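Local coordinates for general secretion pathway protein F (Vibrio cholerae, PDB 3C1Q), which probably serves, as a cytoplasmic domain of an inner-membrane protein, in the type II secretion system that secretes toxins and proteases from the periplasm, at residues M29-C34 with A56-G61; R48-A53 with H73-L78; R80-A85 with E97-Y102. All coordinates share one frame; numbering follows the deposited sequence.

Contact 1: M29-C34 with A56-G61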
loop_
_atom_site.group_PDB
_atom_site.type_symbol
_atom_site.label_atom_id
_atom_site.label_comp_id
_atom_site.label_asym_id
_atom_site.label_seq_id
_atom_site.Cartn_x
_atom_site.Cartn_y
_atom_site.Cartn_z
HETATM N N MSE B 29 -10.783 10.405 0.812
HETATM C CA MSE B 29 -11.820 9.603 1.444
HETATM C C MSE B 29 -11.902 9.945 2.943
HETATM O O MSE B 29 -10.870 10.085 3.607
HETATM C CB MSE B 29 -11.497 8.124 1.246
HETATM C CG MSE B 29 -12.449 7.156 1.940
HETATM SE SE MSE B 29 -11.976 5.295 1.592
HETATM C CE MSE B 29 -11.312 5.672 -0.230
ATOM N N PRO B 30 -13.133 10.091 3.477
ATOM C CA PRO B 30 -13.316 10.347 4.915
ATOM C C PRO B 30 -12.599 9.338 5.783
ATOM O O PRO B 30 -12.569 8.175 5.456
ATOM C CB PRO B 30 -14.832 10.242 5.084
ATOM C CG PRO B 30 -15.341 10.688 3.785
ATOM C CD PRO B 30 -14.435 10.072 2.783
ATOM N N LEU B 31 -12.035 9.791 6.897
ATOM C CA LEU B 31 -11.212 8.936 7.746
ATOM C C LEU B 31 -11.915 7.645 8.168
ATOM O O LEU B 31 -11.310 6.581 8.114
ATOM C CB LEU B 31 -10.743 9.705 8.980
ATOM C CG LEU B 31 -9.844 8.926 9.935
ATOM C CD1 LEU B 31 -8.599 8.422 9.208
ATOM C CD2 LEU B 31 -9.490 9.793 11.170
ATOM N N GLU B 32 -13.182 7.730 8.581
ATOM C CA GLU B 32 -13.889 6.519 9.026
ATOM C C GLU B 32 -13.974 5.490 7.901
ATOM O O GLU B 32 -13.882 4.278 8.156
ATOM C CB GLU B 32 -15.267 6.844 9.617
ATOM C CG GLU B 32 -16.302 7.359 8.641
ATOM C CD GLU B 32 -17.150 6.261 7.991
ATOM O OE1 GLU B 32 -16.843 5.047 8.148
ATOM O OE2 GLU B 32 -18.142 6.622 7.313
ATOM N N GLU B 33 -14.157 5.968 6.671
ATOM C CA GLU B 33 -14.276 5.075 5.510
ATOM C C GLU B 33 -12.914 4.448 5.227
ATOM O O GLU B 33 -12.810 3.249 4.882
ATOM C CB GLU B 33 -14.781 5.833 4.263
ATOM C CG GLU B 33 -16.247 6.309 4.286
ATOM C CD GLU B 33 -16.687 7.115 3.021
ATOM O OE1 GLU B 33 -16.120 6.953 1.896
ATOM O OE2 GLU B 33 -17.642 7.919 3.150
ATOM N N CYS B 34 -11.861 5.254 5.349
ATOM C CA CYS B 34 -10.495 4.737 5.218
ATOM C C CYS B 34 -10.211 3.609 6.205
ATOM O O CYS B 34 -9.668 2.558 5.838
ATOM C CB CYS B 34 -9.459 5.838 5.418
ATOM S SG CYS B 34 -9.555 7.182 4.218
ATOM N N ALA B 56 -14.755 2.590 15.068
ATOM C CA ALA B 56 -15.952 2.821 15.869
ATOM C C ALA B 56 -15.761 4.099 16.699
ATOM O O ALA B 56 -16.621 4.993 16.691
ATOM C CB ALA B 56 -16.241 1.623 16.747
ATOM N N LYS B 57 -14.607 4.228 17.346
ATOM C CA LYS B 57 -14.346 5.398 18.191
ATOM C C LYS B 57 -14.317 6.700 17.390
ATOM O O LYS B 57 -14.838 7.717 17.839
ATOM C CB LYS B 57 -13.059 5.216 18.997
ATOM C CG LYS B 57 -13.227 4.219 20.146
ATOM C CD LYS B 57 -12.038 4.212 21.069
ATOM C CE LYS B 57 -12.012 5.387 22.014
ATOM N NZ LYS B 57 -11.155 5.146 23.215
ATOM N N VAL B 58 -13.725 6.662 16.198
ATOM C CA VAL B 58 -13.661 7.843 15.341
ATOM C C VAL B 58 -15.073 8.278 14.941
ATOM O O VAL B 58 -15.383 9.466 14.962
ATOM C CB VAL B 58 -12.791 7.579 14.105
ATOM C CG1 VAL B 58 -13.034 8.629 13.016
ATOM C CG2 VAL B 58 -11.298 7.528 14.543
ATOM N N THR B 59 -15.929 7.323 14.594
ATOM C CA THR B 59 -17.321 7.659 14.233
ATOM C C THR B 59 -18.084 8.242 15.431
ATOM O O THR B 59 -19.041 9.002 15.244
ATOM C CB THR B 59 -18.081 6.438 13.674
ATOM O OG1 THR B 59 -18.361 5.511 14.734
ATOM C CG2 THR B 59 -17.264 5.753 12.567
ATOM N N GLU B 60 -17.662 7.897 16.647
ATOM C CA GLU B 60 -18.288 8.418 17.871
ATOM C C GLU B 60 -17.740 9.789 18.296
ATOM O O GLU B 60 -18.257 10.403 19.242
ATOM C CB GLU B 60 -18.136 7.411 19.009
ATOM C CG GLU B 60 -18.945 6.136 18.788
ATOM C CD GLU B 60 -18.434 4.936 19.573
ATOM O OE1 GLU B 60 -17.513 5.088 20.418
ATOM O OE2 GLU B 60 -18.947 3.814 19.342
ATOM N N GLY B 61 -16.713 10.270 17.591
ATOM C CA GLY B 61 -16.159 11.615 17.802
ATOM C C GLY B 61 -14.803 11.688 18.489
ATOM O O GLY B 61 -14.249 12.783 18.692
#
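E32, in the first turn of helix 31-40, and T59, in the last turn of helix 45-59, bring the two backbones together, with 6.3 Å between E32 CA and T59 CA. P30 sits at the N-cap position of the first helix. After the second, G61 leaves helical backbone angles; its positive phi of 107° belongs to a Schellman motif, and G61 N bonds back to V58 O.

Between these two helix ends the touching is apolar and modest. The tightest approach runs from E32 CB to the methyl T59 CG2, at 3.7 Å. The root of the glutamate packs here, and beyond it CG, set between backbone N and carbonyl carbon (chi1 68°), stands farther from the T59 methyl; the chain then bends at chi2. The carboxylate is held by a salt bridge from OE1 to R55, one turn before T59 on the partner helix, so E32 meets that helix through both its aliphatic and its charged end. T59 also divides its work: the methyl faces E32, while OG1 bonds to A56 O at 2.7 Å, tilted 21° from the carbonyl plane. A56 O thereby takes two donors, T59 OG1 and E60 N. In the adjoining residues, L31 and V58 cross at about a right angle, with L31 CD2 4.2 Å from V58 CG1; L31 also touches L64 of helix 64-68.

Far from the calcium site, this is surface packing of two helix termini in the all-helical cytoplasmic domain of a GSP F family protein, the start of helix 31-40 against the end of helix 45-59.

Contact 2: R48-A53 with H73-L78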
loop_
_atom_site.group_PDB
_atom_site.type_symbol
_atom_site.label_atom_id
_atom_site.label_comp_id
_atom_site.label_asym_id
_atom_site.label_seq_id
_atom_site.Cartn_x
_atom_site.Cartn_y
_atom_site.Cartn_z
ATOM N N ARG B 48 -7.441 -6.538 12.383
ATOM C CA ARG B 48 -8.810 -6.204 11.981
ATOM C C ARG B 48 -9.635 -5.716 13.178
ATOM O O ARG B 48 -10.284 -4.669 13.131
ATOM C CB ARG B 48 -9.489 -7.400 11.309
ATOM C CG ARG B 48 -10.876 -7.072 10.769
ATOM C CD ARG B 48 -11.398 -8.170 9.855
ATOM N NE ARG B 48 -11.447 -9.443 10.557
ATOM C CZ ARG B 48 -10.606 -10.474 10.395
ATOM N NH1 ARG B 48 -9.587 -10.442 9.526
ATOM N NH2 ARG B 48 -10.797 -11.569 11.125
ATOM N N THR B 49 -9.572 -6.453 14.269
ATOM C CA THR B 49 -10.293 -6.073 15.481
ATOM C C THR B 49 -9.923 -4.678 15.955
ATOM O O THR B 49 -10.791 -3.875 16.314
ATOM C CB THR B 49 -9.950 -7.067 16.597
ATOM O OG1 THR B 49 -10.458 -8.341 16.217
ATOM C CG2 THR B 49 -10.559 -6.646 17.907
HETATM N N MSE B 50 -8.623 -4.417 15.985
HETATM C CA MSE B 50 -8.100 -3.133 16.430
HETATM C C MSE B 50 -8.608 -2.025 15.538
HETATM O O MSE B 50 -9.087 -1.018 16.036
HETATM C CB MSE B 50 -6.572 -3.148 16.401
HETATM C CG MSE B 50 -5.919 -1.813 16.675
HETATM SE SE MSE B 50 -3.983 -2.040 16.693
HETATM C CE MSE B 50 -3.691 -2.277 14.760
ATOM N N LEU B 51 -8.533 -2.224 14.226
ATOM C CA LEU B 51 -8.957 -1.185 13.270
ATOM C C LEU B 51 -10.465 -0.926 13.297
ATOM O O LEU B 51 -10.909 0.224 13.188
ATOM C CB LEU B 51 -8.466 -1.520 11.866
ATOM C CG LEU B 51 -6.938 -1.421 11.745
ATOM C CD1 LEU B 51 -6.477 -1.985 10.415
ATOM C CD2 LEU B 51 -6.460 0.019 11.946
ATOM N N VAL B 52 -11.256 -1.972 13.494
ATOM C CA VAL B 52 -12.698 -1.803 13.606
ATOM C C VAL B 52 -13.017 -1.000 14.875
ATOM O O VAL B 52 -13.869 -0.100 14.856
ATOM C CB VAL B 52 -13.407 -3.182 13.582
ATOM C CG1 VAL B 52 -14.883 -3.080 13.975
ATOM C CG2 VAL B 52 -13.296 -3.794 12.189
ATOM N N ALA B 53 -12.318 -1.308 15.962
ATOM C CA ALA B 53 -12.518 -0.626 17.233
ATOM C C ALA B 53 -12.128 0.849 17.128
ATOM O O ALA B 53 -12.843 1.716 17.595
ATOM C CB ALA B 53 -11.714 -1.326 18.358
ATOM N N HIS B 73 1.138 -0.264 22.601
ATOM C CA HIS B 73 2.035 -1.335 22.180
ATOM C C HIS B 73 2.167 -1.487 20.648
ATOM O O HIS B 73 3.077 -2.160 20.170
ATOM C CB HIS B 73 1.587 -2.655 22.841
ATOM C CG HIS B 73 0.230 -3.127 22.408
ATOM N ND1 HIS B 73 -0.894 -2.324 22.438
ATOM C CD2 HIS B 73 -0.181 -4.332 21.943
ATOM C CE1 HIS B 73 -1.929 -3.008 21.990
ATOM N NE2 HIS B 73 -1.525 -4.226 21.681
ATOM N N VAL B 74 1.277 -0.844 19.889
ATOM C CA VAL B 74 1.323 -0.866 18.426
ATOM C C VAL B 74 1.696 0.500 17.885
ATOM O O VAL B 74 2.537 0.604 16.995
ATOM C CB VAL B 74 -0.034 -1.299 17.828
ATOM C CG1 VAL B 74 -0.034 -1.124 16.316
ATOM C CG2 VAL B 74 -0.341 -2.737 18.229
ATOM N N PHE B 75 1.035 1.536 18.412
ATOM C CA PHE B 75 1.261 2.919 18.017
ATOM C C PHE B 75 1.964 3.653 19.150
ATOM O O PHE B 75 1.347 3.993 20.167
ATOM C CB PHE B 75 -0.075 3.569 17.696
ATOM C CG PHE B 75 -0.838 2.850 16.630
ATOM C CD1 PHE B 75 -0.458 2.951 15.300
ATOM C CD2 PHE B 75 -1.917 2.041 16.962
ATOM C CE1 PHE B 75 -1.172 2.267 14.315
ATOM C CE2 PHE B 75 -2.617 1.354 15.990
ATOM C CZ PHE B 75 -2.252 1.461 14.679
ATOM N N ASP B 76 3.266 3.874 18.999
ATOM C CA ASP B 76 4.050 4.441 20.098
ATOM C C ASP B 76 3.785 5.941 20.281
ATOM O O ASP B 76 3.006 6.546 19.547
ATOM C CB ASP B 76 5.553 4.094 19.976
ATOM C CG ASP B 76 6.246 4.746 18.776
ATOM O OD1 ASP B 76 5.699 5.670 18.148
ATOM O OD2 ASP B 76 7.366 4.296 18.456
ATOM N N GLU B 77 4.420 6.528 21.291
ATOM C CA GLU B 77 4.201 7.929 21.614
ATOM C C GLU B 77 4.502 8.848 20.428
ATOM O O GLU B 77 3.757 9.796 20.171
ATOM C CB GLU B 77 5.064 8.297 22.818
ATOM C CG GLU B 77 5.018 9.749 23.242
ATOM C CD GLU B 77 5.823 9.993 24.506
ATOM O OE1 GLU B 77 6.229 8.996 25.158
ATOM O OE2 GLU B 77 6.055 11.177 24.846
ATOM N N LEU B 78 5.570 8.560 19.690
ATOM C CA LEU B 78 5.897 9.371 18.515
ATOM C C LEU B 78 4.806 9.266 17.459
ATOM O O LEU B 78 4.375 10.266 16.906
ATOM C CB LEU B 78 7.232 8.944 17.904
ATOM C CG LEU B 78 7.671 9.726 16.661
ATOM C CD1 LEU B 78 7.929 11.182 17.001
ATOM C CD2 LEU B 78 8.905 9.093 16.077
#
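M50, a selenomethionine, reaches from helix 45-59 into the angle between V74 and F75, two residues of the loop that leads into helix 77-89. Its CG is anti to the backbone N (chi1 173°) and chi2 is extended as well, which carries the selenium straight out to the loop; only at chi3 does the chain bend and turn the CE methyl to F75 CE2 and CZ, 4.0 Å from each. M50 and V74 meet tip to tip, SE standing 4.0 Å from V74 CG2. F75 comes from the opposite direction, and its CE2 lies 3.7 Å from M50 SE. The selenium is 5.0 Å from the centroid of the F75 ring and 68° off the ring normal, an oblique approach.

V74 also covers one face of the ring: its CG1 methyl stands 3.6 Å above the plane of F75, over the centre, while its other methyl, CG2, covers a face of the H73 imidazole. Beyond the two segments, I17 of helix 11-26 touches both M50 and F75, and Y71 packs on M50. Just past F75, D76 is the N-cap of helix 77-89, its OD1 accepting from F79 N. The selenium and phenyl ring form a Met-aromatic contact in the buried core of this helical domain.

Contact 3: R80-A85 with E97-Y102. With CA (calcium ion), chain G.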
loop_
_atom_site.group_PDB
_atom_site.type_symbol
_atom_site.label_atom_id
_atom_site.label_comp_id
_atom_site.label_asym_id
_atom_site.label_seq_id
_atom_site.Cartn_x
_atom_site.Cartn_y
_atom_site.Cartn_z
ATOM N N ARG B 80 1.648 8.501 17.766
ATOM C CA ARG B 80 0.400 9.123 18.191
ATOM C C ARG B 80 0.543 10.631 18.286
ATOM O O ARG B 80 -0.400 11.373 17.973
ATOM C CB ARG B 80 -0.082 8.507 19.512
ATOM C CG ARG B 80 -0.374 7.043 19.362
ATOM C CD ARG B 80 -1.009 6.414 20.564
ATOM N NE ARG B 80 -0.009 6.110 21.561
ATOM C CZ ARG B 80 0.225 6.839 22.634
ATOM N NH1 ARG B 80 -0.510 7.909 22.896
ATOM N NH2 ARG B 80 1.184 6.476 23.464
ATOM N N SER B 81 1.739 11.084 18.665
ATOM C CA SER B 81 2.038 12.513 18.695
ATOM C C SER B 81 1.975 13.139 17.313
ATOM O O SER B 81 1.422 14.226 17.159
ATOM C CB SER B 81 3.410 12.758 19.312
ATOM O OG SER B 81 3.345 12.583 20.714
HETATM N N MSE B 82 2.525 12.441 16.322
HETATM C CA MSE B 82 2.511 12.907 14.934
HETATM C C MSE B 82 1.051 13.030 14.423
HETATM O O MSE B 82 0.664 14.046 13.861
HETATM C CB MSE B 82 3.356 11.975 14.027
HETATM C CG MSE B 82 4.919 12.040 14.224
HETATM SE SE MSE B 82 5.581 13.844 14.173
HETATM C CE MSE B 82 4.840 14.431 12.466
ATOM N N VAL B 83 0.247 11.998 14.652
ATOM C CA VAL B 83 -1.167 11.999 14.274
ATOM C C VAL B 83 -1.904 13.179 14.922
ATOM O O VAL B 83 -2.623 13.922 14.242
ATOM C CB VAL B 83 -1.855 10.663 14.646
ATOM C CG1 VAL B 83 -3.330 10.697 14.307
ATOM C CG2 VAL B 83 -1.178 9.489 13.905
ATOM N N ALA B 84 -1.728 13.344 16.228
ATOM C CA ALA B 84 -2.278 14.495 16.954
ATOM C C ALA B 84 -1.918 15.821 16.297
ATOM O O ALA B 84 -2.788 16.675 16.125
ATOM C CB ALA B 84 -1.808 14.507 18.427
ATOM N N ALA B 85 -0.641 16.014 15.957
ATOM C CA ALA B 85 -0.214 17.270 15.302
ATOM C C ALA B 85 -0.943 17.461 13.978
ATOM O O ALA B 85 -1.403 18.554 13.688
ATOM C CB ALA B 85 1.330 17.316 15.101
ATOM N N GLU B 97 1.307 10.343 5.484
ATOM C CA GLU B 97 2.280 10.012 4.434
ATOM C C GLU B 97 3.671 9.854 5.049
ATOM O O GLU B 97 4.393 8.891 4.752
ATOM C CB GLU B 97 2.311 11.092 3.350
ATOM C CG GLU B 97 3.325 10.827 2.229
ATOM C CD GLU B 97 3.116 9.491 1.550
ATOM O OE1 GLU B 97 1.930 9.087 1.351
ATOM O OE2 GLU B 97 4.136 8.838 1.220
ATOM N N ARG B 98 4.066 10.813 5.882
ATOM C CA ARG B 98 5.384 10.743 6.532
ATOM C C ARG B 98 5.505 9.537 7.455
ATOM O O ARG B 98 6.570 8.897 7.510
ATOM C CB ARG B 98 5.697 12.028 7.273
ATOM C CG ARG B 98 5.981 13.196 6.323
ATOM C CD ARG B 98 6.862 14.246 6.967
ATOM N NE ARG B 98 6.120 15.037 7.934
ATOM C CZ ARG B 98 5.238 15.983 7.610
ATOM N NH1 ARG B 98 4.977 16.275 6.335
ATOM N NH2 ARG B 98 4.621 16.647 8.564
ATOM N N LEU B 99 4.423 9.203 8.166
ATOM C CA LEU B 99 4.437 8.024 9.037
ATOM C C LEU B 99 4.558 6.735 8.197
ATOM O O LEU B 99 5.270 5.808 8.563
ATOM C CB LEU B 99 3.170 7.981 9.888
ATOM C CG LEU B 99 3.178 8.929 11.071
ATOM C CD1 LEU B 99 1.741 9.143 11.607
ATOM C CD2 LEU B 99 4.122 8.421 12.193
ATOM N N ALA B 100 3.885 6.708 7.056
ATOM C CA ALA B 100 3.971 5.584 6.125
ATOM C C ALA B 100 5.398 5.410 5.575
ATOM O O ALA B 100 5.955 4.279 5.557
ATOM C CB ALA B 100 2.954 5.798 4.970
ATOM N N ASP B 101 5.997 6.513 5.133
ATOM C CA ASP B 101 7.370 6.513 4.630
ATOM C C ASP B 101 8.315 6.021 5.696
ATOM O O ASP B 101 9.208 5.219 5.423
ATOM C CB ASP B 101 7.803 7.913 4.194
ATOM C CG ASP B 101 7.206 8.324 2.859
ATOM O OD1 ASP B 101 6.840 7.448 2.058
ATOM O OD2 ASP B 101 7.160 9.533 2.601
ATOM N N TYR B 102 8.112 6.519 6.914
ATOM C CA TYR B 102 8.968 6.170 8.070
ATOM C C TYR B 102 8.837 4.677 8.379
ATOM O O TYR B 102 9.830 3.964 8.500
ATOM C CB TYR B 102 8.571 6.994 9.296
ATOM C CG TYR B 102 9.253 6.568 10.568
ATOM C CD1 TYR B 102 10.559 6.956 10.841
ATOM C CD2 TYR B 102 8.601 5.751 11.497
ATOM C CE1 TYR B 102 11.198 6.554 12.017
ATOM C CE2 TYR B 102 9.231 5.359 12.670
ATOM C CZ TYR B 102 10.527 5.746 12.914
ATOM O OH TYR B 102 11.129 5.347 14.096
HETATM CA CA CA G . 6.188 9.160 0.302
HETATM O O HOH W 1 4.965 10.103 -1.614
HETATM O O HOH W 2 6.432 11.622 0.573
HETATM O O HOH W 3 5.845 7.164 -0.947
#
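With CG anti to the carbonyl carbon (chi1 -78°) and chi2 at 163°, L99 sends its two methyls toward helix 80-85. V83 places CG2 likewise, anti to its own carbonyl carbon, and this methyl meets L99 CD1 at 3.7 Å, the two side chains crossing at about a right angle. Both methyls of L99 also rest against the base of M82, a selenomethionine, with CD1 and CD2 each 4.1 Å from M82 CB. Beyond CB the M82 chain bends twice, and its CE ends near the plane of the R98 guanidinium, at the edge, 4.5 Å from NH2.

E97 and D101, one turn apart, carry a calcium ion on a different side of their helix. E97 gives OE2 at 2.3 Å from the calcium, whereas D101 chelates it with both OD1 and OD2, each at 2.5 Å. Three waters and E43 of the second subunit complete the shell, so the ion bridges the dimer. R19 bonds to both carboxylates, and probably offsets part of their charge.

The two helix segments run nearly antiparallel, at 157° with axes 10.7 Å apart. T18 of helix 11-26 packs on L99 and A100, and helix 64-68 lies against V83 through L64 and S65.

Overall arrangement
From the N terminus, helix 11-26 comes before any of the three contacts. Contact 1 then opens at 29-34 and closes at 56-61, bringing the end of helix 45-59 back to the start of helix 31-40. Contact 2 begins inside that loop, at 48-53 on the same helix 45-59, and closes at 73-78, so contacts 1 and 2 cross, their centres about 14 Å apart. Contact 3 follows in series, folding helix 92-121 back on helix 77-89. It shares the latter with contact 2, and a probable hydrogen bond from R80 NE to F75 O joins the two. Helix 11-26 packs on segments of all three contacts, and the calcium extends contact 3 to the second subunit.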